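Local coordinates for protein putative NADPH-dependent oxidoreductase (Desulfitobacterium hafniense DCB-2, PDB 3DB2) that probably acts as an NADPH-dependent oxidoreductase of the GFO/IDH/MocA type, with a Rossmann-fold domain for the dinucleotide and a mixed-sheet C-terminal domain, at residues S100-L103 / D104-Q107; I109-V112 / I113-G117; V184-I187 / D188-Q191; H302-V305 / E306-V310. All coordinates share one frame; numbering follows the deposited sequence.

Contact 1 of 4, residues S100-L103 / D104-Q107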
loop_
_atom_site.group_PDB
_atom_site.type_symbol
_atom_site.label_atom_id
_atom_site.label_comp_id
_atom_site.label_asym_id
_atom_site.label_seq_id
_atom_site.Cartn_x
_atom_site.Cartn_y
_atom_site.Cartn_z
ATOM N N SER C 100 -12.282 17.608 15.217
ATOM C CA SER C 100 -12.373 17.107 16.572
ATOM C C SER C 100 -12.014 15.627 16.577
ATOM O O SER C 100 -11.775 15.091 15.501
ATOM C CB SER C 100 -13.805 17.277 17.096
ATOM O OG SER C 100 -14.757 16.540 16.363
ATOM N N VAL C 101 -11.992 14.961 17.716
ATOM C CA VAL C 101 -11.865 13.498 17.684
ATOM C C VAL C 101 -13.190 12.812 17.957
ATOM O O VAL C 101 -13.324 11.588 17.752
ATOM C CB VAL C 101 -10.750 13.030 18.628
ATOM C CG1 VAL C 101 -9.434 13.338 17.923
ATOM C CG2 VAL C 101 -10.783 13.680 19.999
ATOM N N SER C 102 -14.240 13.522 18.395
ATOM C CA SER C 102 -15.505 12.796 18.533
ATOM C C SER C 102 -16.560 13.326 17.566
ATOM O O SER C 102 -16.605 14.486 17.151
ATOM C CB SER C 102 -16.023 12.870 19.961
ATOM O OG SER C 102 -16.923 13.958 20.098
ATOM N N LEU C 103 -17.480 12.449 17.160
ATOM C CA LEU C 103 -18.516 12.876 16.221
ATOM C C LEU C 103 -19.386 13.991 16.809
ATOM O O LEU C 103 -19.766 14.930 16.119
ATOM C CB LEU C 103 -19.358 11.658 15.839
ATOM C CG LEU C 103 -20.427 11.876 14.769
ATOM C CD1 LEU C 103 -19.824 12.302 13.439
ATOM C CD2 LEU C 103 -21.262 10.623 14.550
ATOM N N ASP C 104 -19.713 13.848 18.084
ATOM C CA ASP C 104 -20.585 14.775 18.792
ATOM C C ASP C 104 -20.088 16.209 18.627
ATOM O O ASP C 104 -20.791 17.126 18.232
ATOM C CB ASP C 104 -20.643 14.435 20.283
ATOM C CG ASP C 104 -21.603 15.368 21.014
ATOM O OD1 ASP C 104 -22.740 15.520 20.521
ATOM O OD2 ASP C 104 -21.210 15.933 22.055
ATOM N N HIS C 105 -18.822 16.408 18.917
ATOM C CA HIS C 105 -18.090 17.653 18.837
ATOM C C HIS C 105 -18.060 18.143 17.398
ATOM O O HIS C 105 -18.240 19.339 17.148
ATOM C CB HIS C 105 -16.703 17.454 19.413
ATOM C CG HIS C 105 -16.616 17.399 20.901
ATOM N ND1 HIS C 105 -15.407 17.487 21.565
ATOM C CD2 HIS C 105 -17.564 17.295 21.857
ATOM C CE1 HIS C 105 -15.627 17.423 22.872
ATOM N NE2 HIS C 105 -16.928 17.300 23.082
ATOM N N ALA C 106 -17.835 17.220 16.450
ATOM C CA ALA C 106 -17.794 17.670 15.051
ATOM C C ALA C 106 -19.162 18.225 14.705
ATOM O O ALA C 106 -19.287 19.215 13.997
ATOM C CB ALA C 106 -17.431 16.531 14.106
ATOM N N GLN C 107 -20.205 17.530 15.191
ATOM C CA GLN C 107 -21.578 17.973 14.908
ATOM C C GLN C 107 -21.861 19.313 15.578
ATOM O O GLN C 107 -22.549 20.182 15.054
ATOM C CB GLN C 107 -22.570 16.910 15.391
ATOM C CG GLN C 107 -22.599 15.700 14.481
ATOM C CD GLN C 107 -23.467 14.572 14.999
ATOM O OE1 GLN C 107 -23.632 14.357 16.203
ATOM N NE2 GLN C 107 -24.022 13.827 14.041
#
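An N-cap opens helix 103-116, the helix that follows strand 92-96 of the Rossmann-fold domain, and the capping residue is Ser102. Its OG faces the first turn and accepts from His105 N at 3.3 Å, a weak bond by length though nearly straight, with an N-H...O angle of 172°. The same hydroxyl lies obliquely against the imidazole, with Ser102 OG 3.5 Å from His105 CG. The carbonyl of Ser102 is gripped twice: Ala106 N donates to Ser102 O at 3.1 Å in an i to i+4 bond, and Ser100 OG adds a second bond to Ser102 O at 2.9 Å. Ser100 reaches that oxygen with its OG set between its own backbone N and carbonyl carbon (chi1 63°). Its methylene also touches the first turn, Ser100 CB lying 3.7 Å from His105 CB. Helix 324-343 packs on this cap: Leu331 on Ser100 and Ala106, Leu335 on Leu103. One residue further along, Gln107 N donates to Leu103 O at 2.8 Å, and the two side chains cross with Leu103 CG 4.1 Å from Gln107 CD.

Contact 2 of 4, residues I109-V112 / I113-G117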
loop_
_atom_site.group_PDB
_atom_site.type_symbol
_atom_site.label_atom_id
_atom_site.label_comp_id
_atom_site.label_asym_id
_atom_site.label_seq_id
_atom_site.Cartn_x
_atom_site.Cartn_y
_atom_site.Cartn_z
ATOM N N ILE C 109 -19.804 21.646 15.970
ATOM C CA ILE C 109 -19.075 22.677 15.255
ATOM C C ILE C 109 -19.788 22.993 13.954
ATOM O O ILE C 109 -19.967 24.131 13.526
ATOM C CB ILE C 109 -17.624 22.226 15.034
ATOM C CG1 ILE C 109 -16.832 22.086 16.333
ATOM C CG2 ILE C 109 -16.942 23.145 14.048
ATOM C CD1 ILE C 109 -15.576 21.252 16.168
ATOM N N ASP C 110 -20.261 21.971 13.249
ATOM C CA ASP C 110 -21.054 22.233 12.040
ATOM C C ASP C 110 -22.277 23.079 12.393
ATOM O O ASP C 110 -22.622 24.040 11.713
ATOM C CB ASP C 110 -21.410 20.894 11.412
ATOM C CG ASP C 110 -22.017 20.953 10.025
ATOM O OD1 ASP C 110 -21.749 21.902 9.262
ATOM O OD2 ASP C 110 -22.793 20.021 9.696
ATOM N N GLN C 111 -22.921 22.753 13.504
ATOM C CA GLN C 111 -24.172 23.431 13.860
ATOM C C GLN C 111 -23.983 24.898 14.207
ATOM O O GLN C 111 -24.702 25.800 13.758
ATOM C CB GLN C 111 -24.759 22.664 15.042
ATOM C CG GLN C 111 -25.867 23.459 15.724
ATOM C CD GLN C 111 -27.213 23.296 15.047
ATOM O OE1 GLN C 111 -27.309 22.764 13.939
ATOM N NE2 GLN C 111 -28.245 23.774 15.748
ATOM N N VAL C 112 -22.962 25.160 15.034
ATOM C CA VAL C 112 -22.731 26.577 15.424
ATOM C C VAL C 112 -22.253 27.416 14.269
ATOM O O VAL C 112 -22.524 28.621 14.223
ATOM C CB VAL C 112 -21.787 26.621 16.636
ATOM C CG1 VAL C 112 -20.325 26.433 16.234
ATOM C CG2 VAL C 112 -21.941 27.936 17.414
ATOM N N ILE C 113 -21.534 26.845 13.294
ATOM C CA ILE C 113 -21.164 27.578 12.089
ATOM C C ILE C 113 -22.409 27.817 11.226
ATOM O O ILE C 113 -22.612 28.916 10.711
ATOM C CB ILE C 113 -20.095 26.850 11.265
ATOM C CG1 ILE C 113 -18.782 26.617 12.028
ATOM C CG2 ILE C 113 -19.781 27.526 9.930
ATOM C CD1 ILE C 113 -18.123 27.800 12.680
ATOM N N LYS C 114 -23.262 26.801 11.098
ATOM C CA LYS C 114 -24.532 27.026 10.403
ATOM C C LYS C 114 -25.299 28.165 11.066
ATOM O O LYS C 114 -25.615 29.156 10.401
ATOM C CB LYS C 114 -25.328 25.709 10.387
ATOM C CG LYS C 114 -24.802 24.678 9.397
ATOM C CD LYS C 114 -25.474 23.321 9.418
ATOM C CE LYS C 114 -25.549 22.685 10.790
ATOM N NZ LYS C 114 -26.209 21.342 10.826
ATOM N N GLU C 115 -25.559 28.020 12.358
ATOM C CA GLU C 115 -26.249 29.002 13.173
ATOM C C GLU C 115 -25.706 30.421 12.960
ATOM O O GLU C 115 -26.417 31.342 12.556
ATOM C CB GLU C 115 -26.127 28.725 14.673
ATOM C CG GLU C 115 -27.211 27.877 15.276
ATOM C CD GLU C 115 -26.743 26.989 16.414
ATOM O OE1 GLU C 115 -25.741 27.325 17.074
ATOM O OE2 GLU C 115 -27.392 25.939 16.661
ATOM N N THR C 116 -24.424 30.595 13.255
ATOM C CA THR C 116 -23.839 31.940 13.264
ATOM C C THR C 116 -23.499 32.464 11.888
ATOM O O THR C 116 -23.466 33.687 11.672
ATOM C CB THR C 116 -22.611 31.907 14.187
ATOM O OG1 THR C 116 -21.669 30.971 13.679
ATOM C CG2 THR C 116 -22.993 31.348 15.567
ATOM N N GLY C 117 -23.245 31.616 10.907
ATOM C CA GLY C 117 -22.902 32.070 9.570
ATOM C C GLY C 117 -21.524 32.639 9.393
ATOM O O GLY C 117 -21.218 33.268 8.372
#
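Lys114 reaches back along the last turns of helix 103-116 toward Asp110 and Gln111, and its atoms can be followed in order. CB lies close to the carbonyl oxygens of both Asp110 and Gln111. CG drops beside the first of these, with Lys114 CG 3.2 Å from Asp110 O. CD runs past the Asp110 carboxylate. A bend at chi3 (-52°) then turns CE inward, placing Lys114 CE 3.4 Å from Gln111 CA. The tip ends between two oxygens: Lys114 NZ is 3.8 Å from Asp110 OD2, a long salt bridge, and 3.6 Å from Gln111 OE1.

The amide of Gln111 bends at chi2 toward Glu115, where the modelled separation of Gln111 NE2 and Glu115 OE2 is implausibly short, so the detail of that bond is doubtful. Thr116 supplies the firmer polar contact. With its hydroxyl turned between backbone N and carbonyl carbon (chi1 61°), Thr116 OG1 donates to Val112 O at 2.6 Å, while Thr116 N reaches the same Val112 O at 2.9 Å. Gly117 follows with positive phi as the helix ends.

On the inner face, Ile109 CG2 lies 4.4 Å from Ile113 CG1, and both residues touch Phe120, packing the helix on the closing strand of the beta-alpha-beta unit 92-96, 103-116, 120-123. Val112 instead meets Glu84 and Arg88 of helix 79-88. The chemistry is two-sided: the Asp110-Lys114 pair is so long that it is probably a weak, mainly electrostatic attraction, whereas the two hydrogen bonds that Val112 O takes from Thr116 probably hold the threonine hydroxyl in place in the last turn.

Contact 3 of 4, residues V184-I187 / D188-Q191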
loop_
_atom_site.group_PDB
_atom_site.type_symbol
_atom_site.label_atom_id
_atom_site.label_comp_id
_atom_site.label_asym_id
_atom_site.label_seq_id
_atom_site.Cartn_x
_atom_site.Cartn_y
_atom_site.Cartn_z
ATOM N N VAL C 184 -5.217 11.626 9.203
ATOM C CA VAL C 184 -6.237 12.583 8.743
ATOM C C VAL C 184 -5.726 13.435 7.603
ATOM O O VAL C 184 -6.456 13.917 6.737
ATOM C CB VAL C 184 -6.665 13.444 9.950
ATOM C CG1 VAL C 184 -7.428 14.687 9.519
ATOM C CG2 VAL C 184 -7.524 12.590 10.869
ATOM N N HIS C 185 -4.396 13.640 7.575
ATOM C CA HIS C 185 -3.759 14.359 6.472
ATOM C C HIS C 185 -3.989 13.629 5.145
ATOM O O HIS C 185 -4.459 14.224 4.168
ATOM C CB HIS C 185 -2.261 14.485 6.652
ATOM C CG HIS C 185 -1.762 15.402 7.712
ATOM N ND1 HIS C 185 -1.404 16.708 7.464
ATOM C CD2 HIS C 185 -1.554 15.186 9.031
ATOM C CE1 HIS C 185 -0.996 17.253 8.589
ATOM N NE2 HIS C 185 -1.071 16.355 9.551
ATOM N N GLN C 186 -3.655 12.335 5.181
ATOM C CA GLN C 186 -3.826 11.516 3.962
ATOM C C GLN C 186 -5.275 11.232 3.640
ATOM O O GLN C 186 -5.654 11.205 2.448
ATOM C CB GLN C 186 -3.011 10.217 4.072
ATOM C CG GLN C 186 -1.507 10.498 4.110
ATOM C CD GLN C 186 -0.907 10.837 2.758
ATOM O OE1 GLN C 186 -1.470 11.506 1.890
ATOM N NE2 GLN C 186 0.322 10.384 2.589
ATOM N N ILE C 187 -6.142 11.043 4.641
ATOM C CA ILE C 187 -7.571 10.967 4.393
ATOM C C ILE C 187 -8.111 12.189 3.673
ATOM O O ILE C 187 -8.905 12.109 2.709
ATOM C CB ILE C 187 -8.335 10.731 5.712
ATOM C CG1 ILE C 187 -7.907 9.359 6.277
ATOM C CG2 ILE C 187 -9.832 10.867 5.535
ATOM C CD1 ILE C 187 -8.444 9.122 7.663
ATOM N N ASP C 188 -7.684 13.373 4.083
ATOM C CA ASP C 188 -8.071 14.594 3.374
ATOM C C ASP C 188 -7.461 14.583 1.971
ATOM O O ASP C 188 -8.216 14.904 1.031
ATOM C CB ASP C 188 -7.665 15.847 4.134
ATOM C CG ASP C 188 -8.261 17.059 3.416
ATOM O OD1 ASP C 188 -9.505 17.231 3.472
ATOM O OD2 ASP C 188 -7.462 17.784 2.801
ATOM N N ASN C 189 -6.184 14.231 1.836
ATOM C CA ASN C 189 -5.621 14.164 0.487
ATOM C C ASN C 189 -6.420 13.229 -0.400
ATOM O O ASN C 189 -6.651 13.534 -1.570
ATOM C CB ASN C 189 -4.147 13.740 0.508
ATOM C CG ASN C 189 -3.278 14.857 1.061
ATOM O OD1 ASN C 189 -3.673 16.022 1.051
ATOM N ND2 ASN C 189 -2.098 14.460 1.519
ATOM N N LEU C 190 -6.841 12.089 0.120
ATOM C CA LEU C 190 -7.544 11.074 -0.663
ATOM C C LEU C 190 -8.908 11.539 -1.144
ATOM O O LEU C 190 -9.326 11.304 -2.272
ATOM C CB LEU C 190 -7.708 9.795 0.174
ATOM C CG LEU C 190 -6.409 8.981 0.327
ATOM C CD1 LEU C 190 -6.538 7.932 1.424
ATOM C CD2 LEU C 190 -6.060 8.334 -0.999
ATOM N N GLN C 191 -9.660 12.231 -0.287
ATOM C CA GLN C 191 -10.979 12.709 -0.714
ATOM C C GLN C 191 -10.854 13.988 -1.526
ATOM O O GLN C 191 -11.707 14.275 -2.360
ATOM C CB GLN C 191 -11.858 12.841 0.528
ATOM C CG GLN C 191 -12.150 11.475 1.162
ATOM C CD GLN C 191 -13.174 11.510 2.289
ATOM O OE1 GLN C 191 -14.260 10.947 2.227
ATOM N NE2 GLN C 191 -12.846 12.158 3.407
#
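Asn189 ND2 serves two oxygens: it donates to Gln186 OE1 at 3.0 Å, a side-chain link three residues apart on helix 183-194 of the C-terminal domain, and it is also bonded to Ser126 OG. The N-H...O angle to Gln186 is 167°, and that oxygen lies in the amide plane of Asn189, as a well-directed donor requires. Seen from the acceptor the fit is different: the nitrogen comes from above the Gln186 carbonyl plane, and the two amide planes stand 85° apart. Gln186 attains this pose by bending at chi2 (-77°), which carries its amide round toward the next turn, while its NE2 donates to Val153 O. Both amides pack against Phe241 and Ile243 of strand 240-247. An alanine in place of Asn189 is likely to leave Gln186 OE1 and Ser126 OG without this donor and the Gln186 amide freer to turn.

Farther round the helix, Ile187 and Gln191 lie side by side and point the same way, with Ile187 CG2 3.9 Å from Gln191 NE2. The Gln191 amide oxygen accepts from Val197 N. Asp188 sends its carboxylate away from the turn, to a salt bridge with Arg127 and a hydrogen bond with Asn330. The backbone bonds of the turn include Leu190 N to Gln186 O at 2.8 Å. For the buried amides of Gln186 and Asn189, bonded to each other and outward to Val153 O and Ser126 OG, the chemistry implies orientations that are probably set by hydrogen bonding as well as by packing.

Contact 4 of 4, residues H302-V305 / E306-V310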
loop_
_atom_site.group_PDB
_atom_site.type_symbol
_atom_site.label_atom_id
_atom_site.label_comp_id
_atom_site.label_asym_id
_atom_site.label_seq_id
_atom_site.Cartn_x
_atom_site.Cartn_y
_atom_site.Cartn_z
ATOM N N HIS C 302 2.059 26.271 2.212
ATOM C CA HIS C 302 0.807 25.586 2.580
ATOM C C HIS C 302 0.179 26.164 3.833
ATOM O O HIS C 302 -1.045 26.282 3.938
ATOM C CB HIS C 302 1.088 24.101 2.680
ATOM C CG HIS C 302 2.043 23.573 3.692
ATOM N ND1 HIS C 302 1.649 23.009 4.893
ATOM C CD2 HIS C 302 3.395 23.521 3.696
ATOM C CE1 HIS C 302 2.713 22.630 5.571
ATOM N NE2 HIS C 302 3.797 22.933 4.867
ATOM N N LEU C 303 1.006 26.562 4.810
ATOM C CA LEU C 303 0.410 27.033 6.074
ATOM C C LEU C 303 -0.045 28.475 5.915
ATOM O O LEU C 303 -1.096 28.913 6.378
ATOM C CB LEU C 303 1.424 26.887 7.218
ATOM C CG LEU C 303 1.956 25.488 7.487
ATOM C CD1 LEU C 303 2.912 25.517 8.673
ATOM C CD2 LEU C 303 0.804 24.530 7.737
ATOM N N ARG C 304 0.750 29.286 5.215
ATOM C CA ARG C 304 0.375 30.674 4.979
ATOM C C ARG C 304 -0.874 30.813 4.128
ATOM O O ARG C 304 -1.795 31.556 4.461
ATOM C CB ARG C 304 1.525 31.404 4.276
ATOM C CG ARG C 304 1.184 32.814 3.839
ATOM C CD ARG C 304 2.443 33.539 3.367
ATOM N NE ARG C 304 2.121 34.838 2.784
ATOM C CZ ARG C 304 2.996 35.667 2.234
ATOM N NH1 ARG C 304 4.281 35.388 2.150
ATOM N NH2 ARG C 304 2.580 36.824 1.736
ATOM N N VAL C 305 -0.925 30.077 3.011
ATOM C CA VAL C 305 -2.059 30.240 2.100
ATOM C C VAL C 305 -3.357 29.768 2.741
ATOM O O VAL C 305 -4.409 30.317 2.384
ATOM C CB VAL C 305 -1.888 29.544 0.744
ATOM C CG1 VAL C 305 -0.703 30.137 0.008
ATOM C CG2 VAL C 305 -1.760 28.027 0.916
ATOM N N GLU C 306 -3.330 28.812 3.650
ATOM C CA GLU C 306 -4.609 28.346 4.210
ATOM C C GLU C 306 -5.255 29.380 5.131
ATOM O O GLU C 306 -6.478 29.535 5.108
ATOM C CB GLU C 306 -4.435 27.000 4.885
ATOM C CG GLU C 306 -3.939 26.911 6.303
ATOM C CD GLU C 306 -3.866 25.487 6.852
ATOM O OE1 GLU C 306 -4.709 24.631 6.518
ATOM O OE2 GLU C 306 -2.951 25.206 7.648
ATOM N N VAL C 307 -4.444 30.099 5.907
ATOM C CA VAL C 307 -4.955 31.205 6.728
ATOM C C VAL C 307 -5.405 32.374 5.860
ATOM O O VAL C 307 -6.463 32.988 6.068
ATOM C CB VAL C 307 -3.900 31.624 7.775
ATOM C CG1 VAL C 307 -4.450 32.697 8.712
ATOM C CG2 VAL C 307 -3.426 30.395 8.566
ATOM N N GLU C 308 -4.631 32.705 4.827
ATOM C CA GLU C 308 -4.949 33.753 3.880
ATOM C C GLU C 308 -6.277 33.544 3.141
ATOM O O GLU C 308 -6.961 34.508 2.783
ATOM C CB GLU C 308 -3.855 33.926 2.811
ATOM C CG GLU C 308 -2.639 34.685 3.356
ATOM C CD GLU C 308 -1.535 34.776 2.323
ATOM O OE1 GLU C 308 -1.529 34.005 1.329
ATOM O OE2 GLU C 308 -0.642 35.628 2.489
ATOM N N GLU C 309 -6.633 32.280 2.913
ATOM C CA GLU C 309 -7.876 31.953 2.236
ATOM C C GLU C 309 -9.051 32.406 3.101
ATOM O O GLU C 309 -10.111 32.848 2.651
ATOM C CB GLU C 309 -7.975 30.447 2.013
ATOM C CG GLU C 309 -9.370 29.901 1.762
ATOM C CD GLU C 309 -9.356 28.533 1.105
ATOM O OE1 GLU C 309 -8.854 28.403 -0.038
ATOM O OE2 GLU C 309 -9.827 27.582 1.747
ATOM N N VAL C 310 -8.897 32.265 4.422
ATOM C CA VAL C 310 -10.035 32.668 5.273
ATOM C C VAL C 310 -10.223 34.189 5.160
ATOM O O VAL C 310 -11.342 34.676 5.030
ATOM C CB VAL C 310 -9.883 32.234 6.728
ATOM C CG1 VAL C 310 -11.135 32.586 7.539
ATOM C CG2 VAL C 310 -9.641 30.733 6.826
#
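Arg304 NE donates to Glu308 OE2 at 2.9 Å with an N-H...O angle of 170°, a salt bridge spanning one turn of helix. The oxygen lies only 7° out of the guanidinium plane, but the nitrogen meets the carboxylate from above, the two groups being far from coplanar. Arg304 NH2 stays farther off, 3.5 Å from Glu308 OE2, so the bond runs through NE. An extended arginine chain, with CG anti to the backbone N (chi1 173°), lays Arg304 CG 3.7 Å from Glu308 CD. Glu308 OE2 also accepts from Ser27 OG. A methionine in place of Arg304 would probably leave the Glu308 carboxylate without its charged mate, though Ser27 could still reach it.

These residues open helix 302-316, which packs against helix 15-24 and strands 69-72 and 120-123 of the Rossmann-fold domain. The backbone bond from Glu306 N to His302 O is weak at 3.4 Å, while Glu308 N reaches Arg304 O at 3.1 Å. Glu306 bonds Tyr94 OH through OE2 and lies alongside Leu303, with Glu306 OE2 3.8 Å from Leu303 CD2. Leu303 and Val307 both touch Met20 of helix 15-24, and Val307 CG2 is 3.5 Å from Leu303 O.

Overall arrangement
Contacts 1 and 2 share helix 103-116, the first at its N-terminal cap and the second at its C-terminal end, with centres 14 Å apart. Helix 324-343 packs on both contact 1 and contact 3, although the nearest atoms of the two contacts stay about 7 Å apart. Contact 3 belongs to the mixed-sheet domain and contact 4 packs on the Rossmann-fold domain, their nearest atoms again about 7 Å apart; Trp261 meets the rings of both His185 and His302. Strand 120-123 lies against contacts 2 and 4, through Phe120 and Leu121 respectively, their centres being 21 Å apart.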